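Local coordinates for protein ricin B-like lectin (Macrolepiota procera, PDB 4IZX) that binds carbohydrates as a beta-trefoil lectin of the ricin B type, with lactose held through its galactose unit, at residues N107-G112 with P121-W126; V4-T9 with T45-G50; F83-W88 with I99-T104. All coordinates share one frame; numbering follows the deposited sequence.

Interaction 1 of 3, residues N107-G112 with P121-W126; sequences NLDLSG and PVQLWW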
# COMPACT_ATOMS: atom_id res chain seq x y z
N ASN A 107 -6.75 -4.37 6.54
CA ASN A 107 -5.79 -4.38 5.44
C ASN A 107 -6.06 -3.29 4.43
O ASN A 107 -7.17 -2.76 4.32
CB ASN A 107 -5.61 -5.77 4.81
CG ASN A 107 -6.82 -6.41 4.16
OD1 ASN A 107 -6.73 -7.61 3.79
ND2 ASN A 107 -7.90 -5.71 3.94
N LEU A 108 -5.04 -2.98 3.63
CA LEU A 108 -5.17 -1.98 2.59
C LEU A 108 -6.25 -2.36 1.61
O LEU A 108 -6.32 -3.49 1.13
CB LEU A 108 -3.83 -1.81 1.83
CG LEU A 108 -2.93 -0.72 2.38
CD1 LEU A 108 -2.52 -0.97 3.82
CD2 LEU A 108 -1.70 -0.60 1.51
N ASP A 109 -7.03 -1.36 1.20
CA ASP A 109 -8.24 -1.50 0.40
C ASP A 109 -8.27 -0.27 -0.52
O ASP A 109 -8.26 0.87 -0.06
CB ASP A 109 -9.43 -1.56 1.41
CG ASP A 109 -10.80 -1.61 0.78
OD1 ASP A 109 -11.16 -0.65 0.05
OD2 ASP A 109 -11.52 -2.61 1.03
N LEU A 110 -8.29 -0.52 -1.82
CA LEU A 110 -8.49 0.56 -2.79
C LEU A 110 -9.97 0.88 -2.79
O LEU A 110 -10.81 0.02 -3.08
CB LEU A 110 -7.99 0.16 -4.18
CG LEU A 110 -8.13 1.25 -5.25
CD1 LEU A 110 -7.34 2.51 -4.89
CD2 LEU A 110 -7.70 0.71 -6.60
N SER A 111 -10.29 2.10 -2.37
CA SER A 111 -11.67 2.47 -2.04
C SER A 111 -12.59 2.47 -3.25
O SER A 111 -12.15 2.36 -4.40
CB SER A 111 -11.71 3.80 -1.31
OG SER A 111 -11.40 4.88 -2.11
N GLY A 112 -13.88 2.54 -2.98
CA GLY A 112 -14.87 2.35 -4.00
C GLY A 112 -14.83 0.98 -4.64
O GLY A 112 -15.16 0.82 -5.82
N PRO A 121 -8.85 7.13 -3.17
CA PRO A 121 -8.05 6.95 -1.94
C PRO A 121 -7.81 5.48 -1.62
O PRO A 121 -8.66 4.61 -1.86
CB PRO A 121 -8.94 7.57 -0.87
CG PRO A 121 -9.75 8.60 -1.58
CD PRO A 121 -10.02 8.01 -2.95
N VAL A 122 -6.63 5.21 -1.08
CA VAL A 122 -6.34 3.94 -0.46
C VAL A 122 -6.64 4.06 1.04
O VAL A 122 -6.25 5.05 1.68
CB VAL A 122 -4.87 3.51 -0.67
CG1 VAL A 122 -4.59 2.14 -0.04
CG2 VAL A 122 -4.52 3.52 -2.15
N GLN A 123 -7.37 3.08 1.58
CA GLN A 123 -7.90 3.09 2.91
C GLN A 123 -7.61 1.76 3.61
O GLN A 123 -7.16 0.80 2.98
CB GLN A 123 -9.39 3.41 2.92
CG GLN A 123 -10.19 2.28 2.33
CD GLN A 123 -11.67 2.56 2.12
OE1 GLN A 123 -12.20 3.56 2.63
NE2 GLN A 123 -12.35 1.65 1.44
N LEU A 124 -7.93 1.68 4.90
CA LEU A 124 -8.07 0.42 5.59
C LEU A 124 -9.50 -0.08 5.51
O LEU A 124 -10.45 0.70 5.52
CB LEU A 124 -7.72 0.52 7.07
CG LEU A 124 -6.28 0.94 7.37
CD1 LEU A 124 -6.09 1.05 8.88
CD2 LEU A 124 -5.27 0.03 6.73
N TRP A 125 -9.65 -1.39 5.49
CA TRP A 125 -10.96 -2.01 5.66
C TRP A 125 -10.75 -3.40 6.23
O TRP A 125 -9.72 -4.05 5.98
CB TRP A 125 -11.73 -2.09 4.34
CG TRP A 125 -13.23 -2.24 4.50
CD1 TRP A 125 -13.94 -3.38 4.68
CD2 TRP A 125 -14.15 -1.16 4.60
NE1 TRP A 125 -15.26 -3.08 4.89
CE2 TRP A 125 -15.42 -1.72 4.88
CE3 TRP A 125 -14.04 0.23 4.48
CZ2 TRP A 125 -16.56 -0.95 5.00
CZ3 TRP A 125 -15.19 1.00 4.61
CH2 TRP A 125 -16.44 0.40 4.88
N TRP A 126 -11.74 -3.90 6.97
CA TRP A 126 -11.77 -5.26 7.42
C TRP A 126 -11.49 -6.23 6.27
O TRP A 126 -12.01 -6.05 5.18
CB TRP A 126 -13.20 -5.56 7.96
CG TRP A 126 -13.34 -6.81 8.71
CD1 TRP A 126 -13.77 -8.02 8.26
CD2 TRP A 126 -13.18 -6.92 10.09
NE1 TRP A 126 -13.84 -8.91 9.32
CE2 TRP A 126 -13.42 -8.25 10.45
CE3 TRP A 126 -12.80 -6.01 11.07
CZ2 TRP A 126 -13.38 -8.68 11.77
CZ3 TRP A 126 -12.69 -6.44 12.36
CH2 TRP A 126 -12.96 -7.76 12.70
O HOH W 1 -14.90 2.42 -0.30

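Interaction 2 of 3, residues V4-T9 with T45-G50; sequences VSSGQT and TFNWTG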
# COMPACT_ATOMS: atom_id res chain seq x y z
N VAL A 4 10.47 -10.48 -2.46
CA VAL A 4 10.41 -9.16 -1.93
C VAL A 4 11.45 -9.17 -0.83
O VAL A 4 11.42 -10.01 0.05
CB VAL A 4 9.00 -8.87 -1.42
CG1 VAL A 4 8.97 -7.61 -0.60
CG2 VAL A 4 7.98 -8.90 -2.55
N SER A 5 12.35 -8.20 -0.89
CA SER A 5 13.54 -8.15 -0.02
C SER A 5 13.68 -6.80 0.61
O SER A 5 13.59 -5.78 -0.08
CB SER A 5 14.85 -8.31 -0.79
OG SER A 5 15.13 -9.63 -1.13
N SER A 6 14.04 -6.81 1.87
CA SER A 6 14.41 -5.60 2.57
C SER A 6 15.51 -4.87 1.85
O SER A 6 16.49 -5.51 1.41
CB SER A 6 14.87 -5.94 3.99
OG SER A 6 15.06 -4.78 4.75
N GLY A 7 15.39 -3.56 1.72
CA GLY A 7 16.31 -2.69 1.02
C GLY A 7 15.97 -2.43 -0.43
O GLY A 7 16.50 -1.47 -1.01
N GLN A 8 15.09 -3.24 -1.01
CA GLN A 8 14.69 -3.08 -2.38
C GLN A 8 13.44 -2.25 -2.48
O GLN A 8 12.72 -2.06 -1.50
CB GLN A 8 14.52 -4.43 -3.06
CG GLN A 8 15.78 -5.28 -3.03
CD GLN A 8 16.97 -4.61 -3.65
OE1 GLN A 8 17.94 -4.23 -2.99
NE2 GLN A 8 16.91 -4.50 -4.93
N THR A 9 13.22 -1.72 -3.66
CA THR A 9 12.15 -0.79 -3.96
C THR A 9 11.21 -1.35 -4.99
O THR A 9 11.62 -1.95 -5.98
CB THR A 9 12.78 0.54 -4.43
OG1 THR A 9 13.61 1.08 -3.37
CG2 THR A 9 11.75 1.58 -4.81
N THR A 45 10.36 1.85 -0.90
CA THR A 45 11.53 1.13 -0.46
C THR A 45 11.16 0.38 0.81
O THR A 45 10.74 0.95 1.81
CB THR A 45 12.73 2.06 -0.24
OG1 THR A 45 12.96 2.88 -1.36
CG2 THR A 45 13.93 1.30 0.21
N PHE A 46 11.22 -0.96 0.72
CA PHE A 46 10.83 -1.82 1.80
C PHE A 46 11.99 -2.00 2.77
O PHE A 46 13.13 -2.19 2.36
CB PHE A 46 10.42 -3.19 1.26
CG PHE A 46 9.05 -3.26 0.64
CD1 PHE A 46 8.59 -2.33 -0.28
CD2 PHE A 46 8.21 -4.31 0.97
CE1 PHE A 46 7.32 -2.43 -0.84
CE2 PHE A 46 6.96 -4.43 0.39
CZ PHE A 46 6.50 -3.46 -0.50
N ASN A 47 11.67 -2.07 4.06
CA ASN A 47 12.62 -2.41 5.11
C ASN A 47 11.97 -3.43 6.03
O ASN A 47 10.85 -3.20 6.51
CB ASN A 47 13.09 -1.20 5.93
CG ASN A 47 14.16 -1.54 6.94
OD1 ASN A 47 15.13 -2.20 6.59
ND2 ASN A 47 13.99 -1.10 8.18
N TRP A 48 12.67 -4.52 6.31
CA TRP A 48 12.27 -5.45 7.34
C TRP A 48 12.96 -5.04 8.63
O TRP A 48 14.18 -5.01 8.70
CB TRP A 48 12.61 -6.90 6.95
CG TRP A 48 12.36 -7.89 8.03
CD1 TRP A 48 13.31 -8.47 8.79
CD2 TRP A 48 11.10 -8.49 8.42
NE1 TRP A 48 12.74 -9.40 9.65
CE2 TRP A 48 11.39 -9.43 9.44
CE3 TRP A 48 9.76 -8.34 8.01
CZ2 TRP A 48 10.41 -10.18 10.05
CZ3 TRP A 48 8.80 -9.08 8.61
CH2 TRP A 48 9.13 -10.01 9.62
N THR A 49 12.17 -4.71 9.64
CA THR A 49 12.68 -4.16 10.88
C THR A 49 13.21 -5.24 11.82
O THR A 49 13.76 -4.94 12.86
CB THR A 49 11.58 -3.42 11.63
OG1 THR A 49 10.59 -4.38 12.01
CG2 THR A 49 10.95 -2.32 10.79
N GLY A 50 13.02 -6.49 11.45
CA GLY A 50 13.24 -7.63 12.30
C GLY A 50 11.93 -8.25 12.70
O GLY A 50 11.91 -9.43 13.08

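Interaction 3 of 3, residues F83-W88 with I99-T104; sequences FEWHIW and IFVPFT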
# COMPACT_ATOMS: atom_id res chain seq x y z
N PHE A 83 6.34 3.32 9.91
CA PHE A 83 5.12 2.67 10.37
C PHE A 83 5.17 1.21 9.94
O PHE A 83 5.35 0.89 8.76
CB PHE A 83 3.88 3.35 9.78
CG PHE A 83 2.59 2.79 10.28
CD1 PHE A 83 2.03 3.23 11.44
CD2 PHE A 83 1.98 1.76 9.61
CE1 PHE A 83 0.85 2.68 11.91
CE2 PHE A 83 0.80 1.21 10.06
CZ PHE A 83 0.22 1.69 11.21
N GLU A 84 5.03 0.31 10.90
CA GLU A 84 5.13 -1.13 10.64
C GLU A 84 3.85 -1.73 10.10
O GLU A 84 2.75 -1.49 10.62
CB GLU A 84 5.58 -1.88 11.89
CG GLU A 84 7.07 -1.72 12.19
CD GLU A 84 7.55 -2.53 13.38
OE1 GLU A 84 8.70 -2.96 13.41
OE2 GLU A 84 6.76 -2.70 14.34
N TRP A 85 4.05 -2.59 9.11
CA TRP A 85 3.00 -3.36 8.45
C TRP A 85 3.33 -4.84 8.50
O TRP A 85 4.48 -5.23 8.43
CB TRP A 85 2.89 -2.96 6.96
CG TRP A 85 2.53 -1.53 6.75
CD1 TRP A 85 3.37 -0.51 6.44
CD2 TRP A 85 1.21 -0.97 6.77
NE1 TRP A 85 2.64 0.66 6.26
CE2 TRP A 85 1.32 0.39 6.45
CE3 TRP A 85 -0.06 -1.49 7.04
CZ2 TRP A 85 0.20 1.23 6.36
CZ3 TRP A 85 -1.15 -0.66 6.97
CH2 TRP A 85 -1.01 0.69 6.63
N HIS A 86 2.29 -5.68 8.54
CA HIS A 86 2.44 -7.09 8.26
C HIS A 86 2.02 -7.32 6.80
O HIS A 86 1.02 -6.79 6.35
CB HIS A 86 1.57 -7.96 9.16
CG HIS A 86 2.09 -8.08 10.57
ND1 HIS A 86 1.40 -8.76 11.56
CD2 HIS A 86 3.25 -7.66 11.12
CE1 HIS A 86 2.13 -8.76 12.65
NE2 HIS A 86 3.25 -8.10 12.42
N ILE A 87 2.81 -8.10 6.07
CA ILE A 87 2.57 -8.36 4.67
C ILE A 87 2.52 -9.86 4.47
O ILE A 87 3.44 -10.56 4.85
CB ILE A 87 3.64 -7.71 3.78
CG1 ILE A 87 3.68 -6.20 4.02
CG2 ILE A 87 3.36 -8.05 2.32
CD1 ILE A 87 4.67 -5.46 3.18
N TRP A 88 1.42 -10.35 3.90
CA TRP A 88 1.23 -11.78 3.72
C TRP A 88 0.75 -12.06 2.33
O TRP A 88 0.02 -11.26 1.74
CB TRP A 88 0.19 -12.36 4.69
CG TRP A 88 0.52 -12.08 6.13
CD1 TRP A 88 -0.25 -11.37 7.02
CD2 TRP A 88 1.69 -12.49 6.84
NE1 TRP A 88 0.40 -11.28 8.21
CE2 TRP A 88 1.59 -11.97 8.14
CE3 TRP A 88 2.82 -13.25 6.50
CZ2 TRP A 88 2.62 -12.14 9.10
CZ3 TRP A 88 3.83 -13.42 7.44
CH2 TRP A 88 3.71 -12.87 8.73
N ILE A 99 -1.75 -6.30 2.94
CA ILE A 99 -0.91 -5.46 3.77
C ILE A 99 -1.77 -5.02 4.95
O ILE A 99 -2.78 -4.32 4.77
CB ILE A 99 -0.35 -4.28 2.97
CG1 ILE A 99 0.47 -4.76 1.75
CG2 ILE A 99 0.49 -3.37 3.87
CD1 ILE A 99 0.91 -3.66 0.80
N PHE A 100 -1.44 -5.53 6.12
CA PHE A 100 -2.25 -5.40 7.35
C PHE A 100 -1.58 -4.47 8.34
O PHE A 100 -0.39 -4.50 8.58
CB PHE A 100 -2.39 -6.75 8.05
CG PHE A 100 -3.31 -7.72 7.39
CD1 PHE A 100 -2.88 -8.57 6.41
CD2 PHE A 100 -4.61 -7.84 7.84
CE1 PHE A 100 -3.74 -9.51 5.86
CE2 PHE A 100 -5.49 -8.73 7.28
CZ PHE A 100 -5.04 -9.59 6.32
N VAL A 101 -2.41 -3.72 9.09
CA VAL A 101 -1.92 -3.15 10.35
C VAL A 101 -1.62 -4.34 11.27
O VAL A 101 -2.47 -5.23 11.45
CB VAL A 101 -2.93 -2.19 11.01
CG1 VAL A 101 -2.41 -1.66 12.34
CG2 VAL A 101 -3.28 -1.04 10.05
N PRO A 102 -0.42 -4.37 11.86
CA PRO A 102 -0.04 -5.56 12.62
C PRO A 102 -1.01 -5.95 13.67
O PRO A 102 -1.50 -5.08 14.42
CB PRO A 102 1.30 -5.16 13.23
CG PRO A 102 1.89 -4.25 12.20
CD PRO A 102 0.71 -3.42 11.76
N PHE A 103 -1.33 -7.25 13.70
CA PHE A 103 -2.16 -7.87 14.74
C PHE A 103 -3.60 -7.38 14.70
O PHE A 103 -4.34 -7.53 15.66
CB PHE A 103 -1.53 -7.65 16.10
CG PHE A 103 -0.10 -8.13 16.19
CD1 PHE A 103 0.21 -9.48 16.06
CD2 PHE A 103 0.91 -7.24 16.36
CE1 PHE A 103 1.53 -9.92 16.12
CE2 PHE A 103 2.21 -7.66 16.47
CZ PHE A 103 2.53 -8.99 16.32
N THR A 104 -4.02 -6.89 13.54
CA THR A 104 -5.41 -6.53 13.32
C THR A 104 -5.89 -7.26 12.07
O THR A 104 -5.10 -7.80 11.28
CB THR A 104 -5.60 -5.02 13.07
OG1 THR A 104 -5.24 -4.67 11.73
CG2 THR A 104 -4.81 -4.18 14.08

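Interaction 1 of 3, residues N107-G112 with P121-W126
Asp109 and Gln123 pair in an antiparallel ladder between 107-110 and 121-126, by backbone and by side chain. The axes of the short strand segments approach to 4.5 Å with their directions 127° apart, so the ribbon is well twisted. Asn107 and Trp125 exchange two backbone hydrogen bonds. Asp109 and Gln123 exchange two more, and Asp109 N to Gln123 O is the shorter at 2.8 Å. Past the end of the strand, Pro121 O takes both hydrogens Ser111 can offer. Ser111 N gives one bond of 3.0 Å to Pro121 O, and Ser111 OG gives another of 2.8 Å to the same oxygen. A chi1 of 70° sets OG between the backbone N and the carbonyl carbon, where it can share this acceptor.

Among the side chains, the Gln123 amide reaches along Asp109. Gln123 NE2 donates to Asp109 OD1 over 2.9 Å, nearly straight at 170°. The oxygen lies in the amide plane, but the amide meets the carboxylate from above its plane. A water bridges Gln123 NE2 to Gly112 N. Asp109 OD2 lies 3.4 Å from Trp125 CB and is bonded to Gln133 NE2. Asn107 OD1 bonds to Thr127 and Arg98, and Asn107 ND2 to Gln133.

Among the apolar groups, Leu108 CG meets Val122 CG1 at 4.1 Å, and Leu108 CD1 meets Leu124 CD2. Leu110 CD1 touches Val122 CG2, with the two side chains nearly perpendicular. Leu76 of strand 76-79 packs on Leu108, Val122 and Leu124.

This is antiparallel strand pairing within the ricin B-type beta-trefoil. Strand 106-110 is an outer strand of its four-stranded sheet, and strand 120-126 joins it to strand 31-34.

Interaction 2 of 3, residues V4-T9 with T45-G50
Val4 CG1 meets the Phe46 ring obliquely, 3.7 Å from Phe46 CD2 and little farther from Phe46 CE2. The ring of Tyr10 meets that of Phe46 edge-to-face. The indole of Trp48 has Gly50 C over one face, offset toward the rim, and makes an edge-to-face pair with Trp53. Its CB, not its ring, meets the other segment, at Ser6 CB.

Residues Ser5 to Gln8 form a type II turn, closed by Gln8 N to Ser5 O. Two of the four hydrogen bonds that cross run between backbone atoms, and both join this turn to Phe46. Gly7 N donates to Phe46 O over a short 2.7 Å. Phe46 N donates to Gln8 O at 2.9 Å. Gly7 has a positive phi of 93°, a backbone shape that favours glycine.

The other two use hydroxyls. Ser6 OG accepts from Trp48 N at 2.9 Å, and the bond is nearly straight at 171°. Its chi1 of -172° swings the oxygen away from its own backbone N and out to the strand. At the far end Thr9 OG1 and Thr45 OG1 are hydrogen-bonded at 2.8 Å. These two threonines form an antiparallel non-hydrogen-bonded pair, with both side chains on the same face.

The contact lies at the surface, where the N-terminal loop runs into strand 9-14. It fastens that loop to strand 44-48, the neighbour of strand 9-14 in the sheet. Strand 53-57 flanks strand 44-48 on its other side. Ile137 of strand 135-138 touches both Val4 and Phe46.

Interaction 3 of 3, residues F83-W88 with I99-T104
Phe100 N donates to His86 O at 2.8 Å, and the bond is almost straight at 175°. The return bond, His86 N to Phe100 O, measures 2.9 Å and lies in the carbonyl plane. Together they make an antiparallel hydrogen-bonded pair. Ile87 and Ile99 form the next, non-hydrogen-bonded pair, with their CG1 atoms facing each other.

The imidazole of His86 is packed by two residues of the turn after strand 97-100, one on a face and one at an edge. Pro102 CB sits over the centre of one face, 3.7 Å from the ring centroid, in a CH-pi contact. His86 CE1 points into the face of Phe103, so the two rings form a T-shaped pair with planes at 77°. With chi1 at -75°, CG lies opposite the carbonyl carbon and the ring reaches the proline. The turn from Val101 to Thr104 is type II. Val101 O accepts from both Thr104 N and Thr104 OG1, which approach from the same face of its plane.

Trp85 lies on the other side of the hairpin. Phe83 CD2 is over one face of its indole and Ile99 CG2 over the opposite face, both toward the rim. Phe100 O meets the indole edge near its plane, 3.4 Å from Trp85 CE3. Val101 CG2 touches Trp85 CZ3 at 3.8 Å. The indole NE1 donates to Leu64 O. At the exposed end Trp88 CD1 meets Phe100 CD1 at 3.9 Å, with the rings oblique.

The chemistry is therefore mostly apolar and aromatic, built round one pair of backbone bonds. The buried indole has its N-H satisfied by a backbone carbonyl. Packing on a face and at an edge probably restricts the rotation of the imidazole.

Interaction 3 touches both of the others. Strands 97-100 and 106-110 follow each other in the chain, and Leu108 N lies 2.9 Å from Ile99 O, probably hydrogen-bonded, which joins interaction 3 to interaction 1. Leu108 CD1 also packs on Trp85 CZ3 at 3.4 Å. Toward interaction 2, Thr49 OG1 is 2.7 Å from Glu84 OE1, a probable hydrogen bond. Interactions 1 and 2 do not touch: their centres are 22 Å apart, on opposite sides of the chain centre. The side chain of Pro121 in interaction 1 is about 11 Å from the bound galactose. Val4 and Ile87 line the benzamidine pocket, shared by interactions 2 and 3.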